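Local atomic coordinates of beta-fructofuranosidase (Arabidopsis thaliana, PDB entry 2OXB), a protein that hydrolyses sucrose and 1-kestose, and less readily neokestose and levan, at their terminal beta-D-fructofuranoside residues as a cell-wall invertase. Residues A134-N139 with I172-K177; T147-G152 with K177-W182; P188-D193 with F254-G259. The protein carries 1 engineered substitution. All blocks are in the same frame, centred on the assembly; numbering follows the deposited sequence.

Interaction 1 of 3, residues A134-N139 with I172-K177; sequences AVNGIN and ITYTSK. With NAG (2-acetamido-2-deoxy-beta-D-glucopyranose), chain E.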
loop_
_atom_site.group_PDB
_atom_site.type_symbol
_atom_site.label_atom_id
_atom_site.label_comp_id
_atom_site.label_asym_id
_atom_site.label_seq_id
_atom_site.Cartn_x
_atom_site.Cartn_y
_atom_site.Cartn_z
ATOM N N ALA A 134 -1.897 26.951 22.928
ATOM C CA ALA A 134 -3.107 27.362 23.642
ATOM C C ALA A 134 -4.169 27.967 22.736
ATOM O O ALA A 134 -5.365 27.853 23.013
ATOM C CB ALA A 134 -2.755 28.343 24.747
ATOM N N VAL A 135 -3.740 28.611 21.657
ATOM C CA VAL A 135 -4.688 29.214 20.734
ATOM C C VAL A 135 -5.264 28.163 19.775
ATOM O O VAL A 135 -6.487 27.978 19.726
ATOM C CB VAL A 135 -4.043 30.402 19.954
ATOM C CG1 VAL A 135 -2.812 29.940 19.186
ATOM C CG2 VAL A 135 -5.071 31.022 19.014
ATOM N N ASN A 136 -4.402 27.461 19.033
ATOM C CA ASN A 136 -4.876 26.422 18.108
ATOM C C ASN A 136 -5.516 25.284 18.904
ATOM O O ASN A 136 -6.455 24.643 18.441
ATOM C CB ASN A 136 -3.734 25.887 17.202
ATOM C CG ASN A 136 -2.637 25.148 17.977
ATOM O OD1 ASN A 136 -2.912 24.273 18.799
ATOM N ND2 ASN A 136 -1.390 25.485 17.688
ATOM N N GLY A 137 -4.993 25.056 20.106
ATOM C CA GLY A 137 -5.510 24.033 20.997
ATOM C C GLY A 137 -5.834 22.684 20.392
ATOM O O GLY A 137 -6.934 22.457 19.894
ATOM N N ILE A 138 -4.878 21.773 20.454
ATOM C CA ILE A 138 -5.084 20.453 19.908
ATOM C C ILE A 138 -4.233 19.424 20.631
ATOM O O ILE A 138 -3.129 19.728 21.083
ATOM C CB ILE A 138 -4.758 20.438 18.394
ATOM C CG1 ILE A 138 -3.687 21.491 18.085
ATOM C CG2 ILE A 138 -6.034 20.681 17.581
ATOM C CD1 ILE A 138 -3.400 21.693 16.610
ATOM N N ASN A 139 -4.772 18.213 20.751
ATOM C CA ASN A 139 -4.079 17.100 21.389
ATOM C C ASN A 139 -2.633 17.115 20.897
ATOM O O ASN A 139 -2.338 16.632 19.799
ATOM C CB ASN A 139 -4.733 15.772 20.978
ATOM C CG ASN A 139 -5.647 15.190 22.053
ATOM O OD1 ASN A 139 -6.522 15.874 22.570
ATOM N ND2 ASN A 139 -5.449 13.906 22.356
ATOM N N ILE A 172 -5.777 18.781 9.668
ATOM C CA ILE A 172 -5.581 20.211 9.867
ATOM C C ILE A 172 -4.685 20.812 8.808
ATOM O O ILE A 172 -3.578 20.336 8.577
ATOM C CB ILE A 172 -4.957 20.504 11.233
ATOM C CG1 ILE A 172 -5.897 20.012 12.339
ATOM C CG2 ILE A 172 -4.662 22.007 11.361
ATOM C CD1 ILE A 172 -5.322 20.134 13.720
ATOM N N THR A 173 -5.144 21.873 8.166
ATOM C CA THR A 173 -4.326 22.480 7.136
ATOM C C THR A 173 -3.699 23.797 7.565
ATOM O O THR A 173 -4.241 24.520 8.396
ATOM C CB THR A 173 -5.140 22.683 5.848
ATOM O OG1 THR A 173 -4.446 23.583 4.981
ATOM C CG2 THR A 173 -6.518 23.217 6.165
ATOM N N TYR A 174 -2.529 24.084 7.011
ATOM C CA TYR A 174 -1.812 25.315 7.313
ATOM C C TYR A 174 -1.430 25.969 6.001
ATOM O O TYR A 174 -0.759 25.354 5.177
ATOM C CB TYR A 174 -0.511 25.045 8.079
ATOM C CG TYR A 174 -0.619 24.937 9.577
ATOM C CD1 TYR A 174 -1.130 23.790 10.175
ATOM C CD2 TYR A 174 -0.174 25.975 10.400
ATOM C CE1 TYR A 174 -1.199 23.665 11.557
ATOM C CE2 TYR A 174 -0.240 25.873 11.785
ATOM C CZ TYR A 174 -0.757 24.709 12.361
ATOM O OH TYR A 174 -0.849 24.587 13.737
ATOM N N THR A 175 -1.860 27.207 5.801
ATOM C CA THR A 175 -1.498 27.924 4.590
ATOM C C THR A 175 -0.148 28.556 4.894
ATOM O O THR A 175 0.131 28.918 6.038
ATOM C CB THR A 175 -2.532 29.034 4.238
ATOM O OG1 THR A 175 -2.712 29.914 5.357
ATOM C CG2 THR A 175 -3.871 28.412 3.865
ATOM N N SER A 176 0.701 28.673 3.880
ATOM C CA SER A 176 2.018 29.270 4.074
ATOM C C SER A 176 2.248 30.412 3.111
ATOM O O SER A 176 1.952 30.314 1.923
ATOM C CB SER A 176 3.126 28.225 3.890
ATOM O OG SER A 176 4.402 28.762 4.181
ATOM N N LYS A 177 2.783 31.501 3.643
ATOM C CA LYS A 177 3.078 32.680 2.852
ATOM C C LYS A 177 4.105 32.303 1.788
ATOM O O LYS A 177 3.832 32.393 0.596
ATOM C CB LYS A 177 3.644 33.769 3.770
ATOM C CG LYS A 177 2.938 33.907 5.121
ATOM C CD LYS A 177 1.482 34.308 4.958
ATOM C CE LYS A 177 0.941 34.988 6.206
ATOM N NZ LYS A 177 1.525 36.341 6.444
HETATM C C1 NAG E . -5.563 13.421 23.725
HETATM C C2 NAG E . -5.150 11.938 23.805
HETATM C C3 NAG E . -5.178 11.430 25.261
HETATM C C4 NAG E . -4.371 12.364 26.163
HETATM C C5 NAG E . -4.887 13.795 25.991
HETATM C C6 NAG E . -4.117 14.791 26.819
HETATM C C7 NAG E . -5.545 10.326 22.064
HETATM C C8 NAG E . -5.291 8.877 22.460
HETATM N N2 NAG E . -6.041 11.127 22.997
HETATM O O3 NAG E . -4.652 10.107 25.328
HETATM O O4 NAG E . -4.494 11.962 27.516
HETATM O O5 NAG E . -4.761 14.210 24.615
HETATM O O6 NAG E . -3.087 15.380 26.050
HETATM O O7 NAG E . -5.289 10.714 20.928
#
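I138 and I172 make a small apolar contact, flanked by N136 beside Y174, where a long loop following strand 121-123 folds over the strand 168-176. The two segments bury only 123 Å² between them, and their nearest CA atoms, those of I138 and I172, stay 10.1 Å apart, so side-chain ends alone bridge the gap. The isoleucines reach toward each other tip to tip: I138 CD1 lies 3.8 Å from I172 CD1, and CG2 of I138 is 4.0 Å from the same methyl. In I172 the CG1 branch is anti to the carbonyl carbon (chi1 -61°) and chi2 is extended, which carries CD1 out to the loop. Y174 enters at about a right angle to N136, amide and ring planes 73° apart; N136 ND2 and Y174 OH, 4.1 Å apart, are too distant for a hydrogen bond and only lie near each other. The amide nitrogen has a weak hydrogen bond to A131 O instead, and N136 N is held by D133 OD1. Strand 168-176 lies between 157-165 and 182-192 in one blade of the five-bladed beta-propeller of family 32 hydrolases, and I138 also packs on I165 of strand 157-165. Just past I138, N139 carries an N-linked glycan: its ND2 is bonded covalently to NAG C1 (1.5 Å), and the sugar is hydrogen-bonded to K164 NZ and S142 OG.

Interaction 2 of 3, residues T147-G152 with K177-W182; sequences TTAWLG and KDFLKW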
loop_
_atom_site.group_PDB
_atom_site.type_symbol
_atom_site.label_atom_id
_atom_site.label_comp_id
_atom_site.label_asym_id
_atom_site.label_seq_id
_atom_site.Cartn_x
_atom_site.Cartn_y
_atom_site.Cartn_z
ATOM N N THR A 147 1.699 15.922 5.117
ATOM C CA THR A 147 1.725 15.504 3.725
ATOM C C THR A 147 2.643 16.399 2.905
ATOM O O THR A 147 3.278 17.323 3.413
ATOM C CB THR A 147 0.343 15.657 3.096
ATOM O OG1 THR A 147 0.047 17.055 2.955
ATOM C CG2 THR A 147 -0.701 15.018 3.950
ATOM N N THR A 148 2.682 16.117 1.612
ATOM C CA THR A 148 3.453 16.912 0.688
ATOM C C THR A 148 2.652 18.206 0.584
ATOM O O THR A 148 1.436 18.225 0.826
ATOM C CB THR A 148 3.519 16.241 -0.704
ATOM O OG1 THR A 148 4.287 15.035 -0.623
ATOM C CG2 THR A 148 4.137 17.175 -1.732
ATOM N N ALA A 149 3.334 19.278 0.205
ATOM C CA ALA A 149 2.701 20.583 0.089
ATOM C C ALA A 149 2.413 20.987 -1.356
ATOM O O ALA A 149 3.241 20.797 -2.252
ATOM C CB ALA A 149 3.575 21.633 0.772
ATOM N N TRP A 150 1.224 21.553 -1.554
ATOM C CA TRP A 150 0.754 22.008 -2.856
ATOM C C TRP A 150 0.398 23.493 -2.803
ATOM O O TRP A 150 -0.317 23.950 -1.904
ATOM C CB TRP A 150 -0.468 21.199 -3.266
ATOM C CG TRP A 150 -1.641 21.366 -2.337
ATOM C CD1 TRP A 150 -2.708 22.213 -2.500
ATOM C CD2 TRP A 150 -1.883 20.645 -1.117
ATOM N NE1 TRP A 150 -3.596 22.052 -1.467
ATOM C CE2 TRP A 150 -3.119 21.098 -0.605
ATOM C CE3 TRP A 150 -1.180 19.658 -0.412
ATOM C CZ2 TRP A 150 -3.666 20.596 0.583
ATOM C CZ3 TRP A 150 -1.719 19.157 0.766
ATOM C CH2 TRP A 150 -2.950 19.625 1.254
ATOM N N LEU A 151 0.909 24.226 -3.787
ATOM C CA LEU A 151 0.717 25.669 -3.929
ATOM C C LEU A 151 -0.738 26.132 -3.853
ATOM O O LEU A 151 -1.330 26.201 -2.776
ATOM C CB LEU A 151 1.319 26.120 -5.261
ATOM C CG LEU A 151 1.459 27.627 -5.496
ATOM C CD1 LEU A 151 2.495 28.196 -4.516
ATOM C CD2 LEU A 151 1.886 27.879 -6.947
ATOM N N GLY A 152 -1.300 26.469 -5.012
ATOM C CA GLY A 152 -2.675 26.922 -5.068
ATOM C C GLY A 152 -2.913 27.864 -6.229
ATOM O O GLY A 152 -2.023 28.086 -7.054
ATOM N N LYS A 177 2.783 31.501 3.643
ATOM C CA LYS A 177 3.078 32.680 2.852
ATOM C C LYS A 177 4.105 32.303 1.788
ATOM O O LYS A 177 3.832 32.393 0.596
ATOM C CB LYS A 177 3.644 33.769 3.770
ATOM C CG LYS A 177 2.938 33.907 5.121
ATOM C CD LYS A 177 1.482 34.308 4.958
ATOM C CE LYS A 177 0.941 34.988 6.206
ATOM N NZ LYS A 177 1.525 36.341 6.444
ATOM N N ASP A 178 5.281 31.872 2.252
ATOM C CA ASP A 178 6.408 31.461 1.405
ATOM C C ASP A 178 7.162 30.250 1.955
ATOM O O ASP A 178 8.390 30.264 2.036
ATOM C CB ASP A 178 7.404 32.612 1.246
ATOM C CG ASP A 178 7.610 33.394 2.543
ATOM O OD1 ASP A 178 7.707 32.761 3.635
ATOM O OD2 ASP A 178 7.684 34.648 2.453
ATOM N N PHE A 179 6.423 29.213 2.332
ATOM C CA PHE A 179 7.003 27.985 2.864
ATOM C C PHE A 179 7.853 28.238 4.103
ATOM O O PHE A 179 8.832 27.539 4.341
ATOM C CB PHE A 179 7.860 27.291 1.797
ATOM C CG PHE A 179 7.744 25.787 1.799
ATOM C CD1 PHE A 179 6.743 25.155 1.070
ATOM C CD2 PHE A 179 8.638 25.002 2.521
ATOM C CE1 PHE A 179 6.639 23.767 1.058
ATOM C CE2 PHE A 179 8.537 23.612 2.513
ATOM C CZ PHE A 179 7.536 22.997 1.779
ATOM N N LEU A 180 7.475 29.233 4.894
ATOM C CA LEU A 180 8.209 29.562 6.112
ATOM C C LEU A 180 7.226 29.948 7.215
ATOM O O LEU A 180 7.239 29.370 8.300
ATOM C CB LEU A 180 9.197 30.706 5.833
ATOM C CG LEU A 180 10.154 31.129 6.954
ATOM C CD1 LEU A 180 11.502 31.517 6.373
ATOM C CD2 LEU A 180 9.542 32.277 7.742
ATOM N N LYS A 181 6.382 30.935 6.933
ATOM C CA LYS A 181 5.374 31.378 7.890
ATOM C C LYS A 181 4.133 30.563 7.564
ATOM O O LYS A 181 3.588 30.669 6.463
ATOM C CB LYS A 181 5.068 32.864 7.695
ATOM C CG LYS A 181 6.299 33.754 7.624
ATOM C CD LYS A 181 5.959 35.144 7.075
ATOM C CE LYS A 181 7.206 36.014 6.937
ATOM N NZ LYS A 181 6.957 37.288 6.192
ATOM N N TRP A 182 3.692 29.736 8.505
ATOM C CA TRP A 182 2.519 28.925 8.249
ATOM C C TRP A 182 1.348 29.296 9.150
ATOM O O TRP A 182 1.416 29.197 10.381
ATOM C CB TRP A 182 2.858 27.440 8.385
ATOM C CG TRP A 182 3.929 26.979 7.438
ATOM C CD1 TRP A 182 5.249 27.289 7.496
ATOM C CD2 TRP A 182 3.770 26.123 6.298
ATOM N NE1 TRP A 182 5.929 26.681 6.468
ATOM C CE2 TRP A 182 5.042 25.960 5.716
ATOM C CE3 TRP A 182 2.676 25.482 5.711
ATOM C CZ2 TRP A 182 5.255 25.178 4.576
ATOM C CZ3 TRP A 182 2.887 24.703 4.574
ATOM C CH2 TRP A 182 4.167 24.560 4.020
#
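The methyl of A149 meets the aromatic pair F179 and W182, and these two touches make up the whole contact between the segments, which bury 75 Å². A149 CB points at the hairpin and lies 3.7 Å from F179 CE1, reaching that ring obliquely. The second approach is longer, 4.4 Å from A149 CB to W182 CH2, with the methyl at the edge of the indole and near its plane.

The two aromatic side chains pack on each other, the edge of W182 against the face of F179. W182 turns the rim of its six-membered ring toward F179, so that W182 CZ2 stands 3.7 Å above the phenyl plane and over the ring centre, while F179 CD2 lies in the plane of the indole. CG of W182 is anti to its own carbonyl carbon (chi1 -60°), which swings the indole back along the hairpin to F179. The phenylalanine itself sits at a positive phi of 58°, in the left-handed region, within the tight turn. That turn links strands 168-176 and 182-192 as a beta hairpin of a propeller blade, and K177 N donates to K181 O at 3.0 Å across its base. F179 further meets W157 edge-to-face and packs on V91, whereas W182 packs on Y174 and M130.

On the segment 147-152, successive residues face different ways. W150 points away from the hairpin, and its indole meets F203. T147 OG1 lies at the edge of that indole, in its plane, and donates to T148 O at 2.8 Å, tilted 34° from the carbonyl plane. A149 N is hydrogen-bonded to T83 OG1, and backbone bonds from T147 to I160 and from W150 to R158 lay the segment beside strand 157-165.

Interaction 3 of 3, residues P188-D193 with F254-G259; sequences PLHYDD and FVPDNG
F254 N donates to L189 O at 2.7 Å with an N-H...O angle of 165°, a nearly straight backbone bond that joins the two segments where their CA atoms come closest, 5.3 Å apart. A second polar approach is much poorer: H190 ND1 to F254 O is 3.2 Å, but the angle at the hydrogen is only 123°, so the bond is weak. The stronger partner of ND1 is K253 NZ, just ahead of the segment. If K253 NZ donates to ND1, ND1 would carry no proton for F254 O, so the two bonds are probably alternatives. H190 CG is anti to the backbone N (chi1 -166°), which brings the imidazole over toward this second strand.

Outward from these bonds, the apolar part begins with L189, whose CD2 lies 3.3 Å from F254 CB and whose CG is 3.5 Å from that same carbon; the two side chains cross obliquely. Exchanging L189 for an alanine, which lacks CG and both methyls, would probably open a gap beside F254 CB and leave the phenylalanine less firmly seated. H190 and P256 cross at about a right angle, with H190 CE1 4.0 Å from P256 CD. The F254 ring leads away from this contact and has P256 N above one face, offset toward the rim.

The arrangement is an inter-blade junction of the beta-propeller: strand 182-192, at the rim of one sheet, meets strand 253-256 of the next. L189 also packs on Y247 of strand 240-248, and both L189 and H190 rest on L230 of strand 226-234. F254 meets the F203 ring nearly perpendicularly, while L189 remains backbone-bonded to A171 in strand 168-176.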
loop_
_atom_site.group_PDB
_atom_site.type_symbol
_atom_site.label_atom_id
_atom_site.label_comp_id
_atom_site.label_asym_id
_atom_site.label_seq_id
_atom_site.Cartn_x
_atom_site.Cartn_y
_atom_site.Cartn_z
ATOM N N PRO A 188 -10.505 22.204 8.653
ATOM C CA PRO A 188 -9.799 21.056 8.068
ATOM C C PRO A 188 -10.238 20.797 6.636
ATOM O O PRO A 188 -11.391 21.024 6.287
ATOM C CB PRO A 188 -10.189 19.914 8.996
ATOM C CG PRO A 188 -11.589 20.287 9.385
ATOM C CD PRO A 188 -11.453 21.757 9.692
ATOM N N LEU A 189 -9.330 20.314 5.804
ATOM C CA LEU A 189 -9.706 20.042 4.432
ATOM C C LEU A 189 -10.972 19.200 4.472
ATOM O O LEU A 189 -11.898 19.405 3.685
ATOM C CB LEU A 189 -8.605 19.276 3.714
ATOM C CG LEU A 189 -8.917 19.013 2.247
ATOM C CD1 LEU A 189 -8.249 20.063 1.364
ATOM C CD2 LEU A 189 -8.432 17.640 1.895
ATOM N N HIS A 190 -10.992 18.246 5.400
ATOM C CA HIS A 190 -12.139 17.360 5.592
ATOM C C HIS A 190 -12.075 16.765 6.997
ATOM O O HIS A 190 -11.234 17.158 7.798
ATOM C CB HIS A 190 -12.146 16.233 4.550
ATOM C CG HIS A 190 -13.450 15.499 4.471
ATOM N ND1 HIS A 190 -14.608 16.086 4.004
ATOM C CD2 HIS A 190 -13.797 14.254 4.871
ATOM C CE1 HIS A 190 -15.611 15.236 4.130
ATOM N NE2 HIS A 190 -15.147 14.118 4.654
ATOM N N TYR A 191 -12.969 15.826 7.289
ATOM C CA TYR A 191 -13.020 15.171 8.590
ATOM C C TYR A 191 -14.150 14.145 8.548
ATOM O O TYR A 191 -14.977 14.162 7.640
ATOM C CB TYR A 191 -13.295 16.201 9.698
ATOM C CG TYR A 191 -14.700 16.779 9.676
ATOM C CD1 TYR A 191 -15.768 16.104 10.276
ATOM C CD2 TYR A 191 -14.975 17.968 8.995
ATOM C CE1 TYR A 191 -17.073 16.597 10.191
ATOM C CE2 TYR A 191 -16.274 18.463 8.907
ATOM C CZ TYR A 191 -17.316 17.773 9.503
ATOM O OH TYR A 191 -18.599 18.256 9.397
ATOM N N ASP A 192 -14.182 13.260 9.535
ATOM C CA ASP A 192 -15.215 12.236 9.622
ATOM C C ASP A 192 -15.443 11.890 11.100
ATOM O O ASP A 192 -14.483 11.752 11.855
ATOM C CB ASP A 192 -14.787 10.983 8.834
ATOM C CG ASP A 192 -15.020 11.112 7.327
ATOM O OD1 ASP A 192 -14.395 11.968 6.677
ATOM O OD2 ASP A 192 -15.839 10.340 6.791
ATOM N N ASP A 193 -16.703 11.778 11.518
ATOM C CA ASP A 193 -17.017 11.444 12.913
ATOM C C ASP A 193 -17.125 9.938 13.102
ATOM O O ASP A 193 -17.626 9.231 12.231
ATOM C CB ASP A 193 -18.325 12.119 13.359
ATOM C CG ASP A 193 -18.088 13.323 14.265
ATOM O OD1 ASP A 193 -18.865 14.297 14.175
ATOM O OD2 ASP A 193 -17.131 13.289 15.066
ATOM N N PHE A 254 -12.294 19.447 1.019
ATOM C CA PHE A 254 -12.350 18.332 0.111
ATOM C C PHE A 254 -13.775 17.808 0.087
ATOM O O PHE A 254 -14.372 17.546 1.135
ATOM C CB PHE A 254 -11.405 17.219 0.543
ATOM C CG PHE A 254 -11.426 16.040 -0.378
ATOM C CD1 PHE A 254 -11.121 16.197 -1.733
ATOM C CD2 PHE A 254 -11.792 14.786 0.089
ATOM C CE1 PHE A 254 -11.186 15.124 -2.615
ATOM C CE2 PHE A 254 -11.859 13.703 -0.784
ATOM C CZ PHE A 254 -11.554 13.875 -2.146
ATOM N N VAL A 255 -14.318 17.665 -1.116
ATOM C CA VAL A 255 -15.674 17.168 -1.293
ATOM C C VAL A 255 -15.675 15.813 -2.010
ATOM O O VAL A 255 -15.509 15.749 -3.227
ATOM C CB VAL A 255 -16.526 18.160 -2.121
ATOM C CG1 VAL A 255 -17.983 17.750 -2.074
ATOM C CG2 VAL A 255 -16.347 19.578 -1.599
ATOM N N PRO A 256 -15.858 14.713 -1.265
ATOM C CA PRO A 256 -15.875 13.384 -1.885
ATOM C C PRO A 256 -17.037 13.197 -2.863
ATOM O O PRO A 256 -18.039 13.912 -2.800
ATOM C CB PRO A 256 -15.974 12.445 -0.683
ATOM C CG PRO A 256 -16.707 13.265 0.337
ATOM C CD PRO A 256 -16.036 14.616 0.195
ATOM N N ASP A 257 -16.904 12.225 -3.757
ATOM C CA ASP A 257 -17.949 11.969 -4.730
ATOM C C ASP A 257 -19.218 11.401 -4.128
ATOM O O ASP A 257 -19.199 10.719 -3.097
ATOM C CB ASP A 257 -17.455 11.041 -5.843
ATOM C CG ASP A 257 -16.660 11.770 -6.891
ATOM O OD1 ASP A 257 -17.200 12.718 -7.489
ATOM O OD2 ASP A 257 -15.493 11.402 -7.120
ATOM N N ASN A 258 -20.314 11.712 -4.812
ATOM C CA ASN A 258 -21.665 11.296 -4.468
ATOM C C ASN A 258 -21.847 10.330 -3.296
ATOM O O ASN A 258 -21.876 9.111 -3.469
ATOM C CB ASN A 258 -22.346 10.732 -5.719
ATOM C CG ASN A 258 -21.477 9.723 -6.469
ATOM O OD1 ASN A 258 -21.872 9.211 -7.520
ATOM N ND2 ASN A 258 -20.294 9.435 -5.933
ATOM N N GLY A 259 -21.991 10.900 -2.103
ATOM C CA GLY A 259 -22.192 10.109 -0.902
ATOM C C GLY A 259 -21.100 9.110 -0.558
ATOM O O GLY A 259 -21.302 7.901 -0.684
#

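Interaction 1 uses the middle of strand 168-176 and interaction 2 the turn that follows it; their centres are 13 Å apart and they share K177. They touch directly: S176 OG is 3.1 Å from K181 O, a probable hydrogen bond, and Y174 O packs 3.5 Å from W182 CE3. Interaction 3 takes up the adjoining strand 182-192, with T173 CG2 4.1 Å from L189 N; its centre is 19 Å from that of interaction 1 and 21 Å from that of interaction 2. The sugar on N139 is a glycan, not substrate. From interaction 1 the side chain of substrate-binding R144 is about 10 Å from that of I172; in interaction 3, H190 packs on W198, the chain neighbour of the engineered Q199.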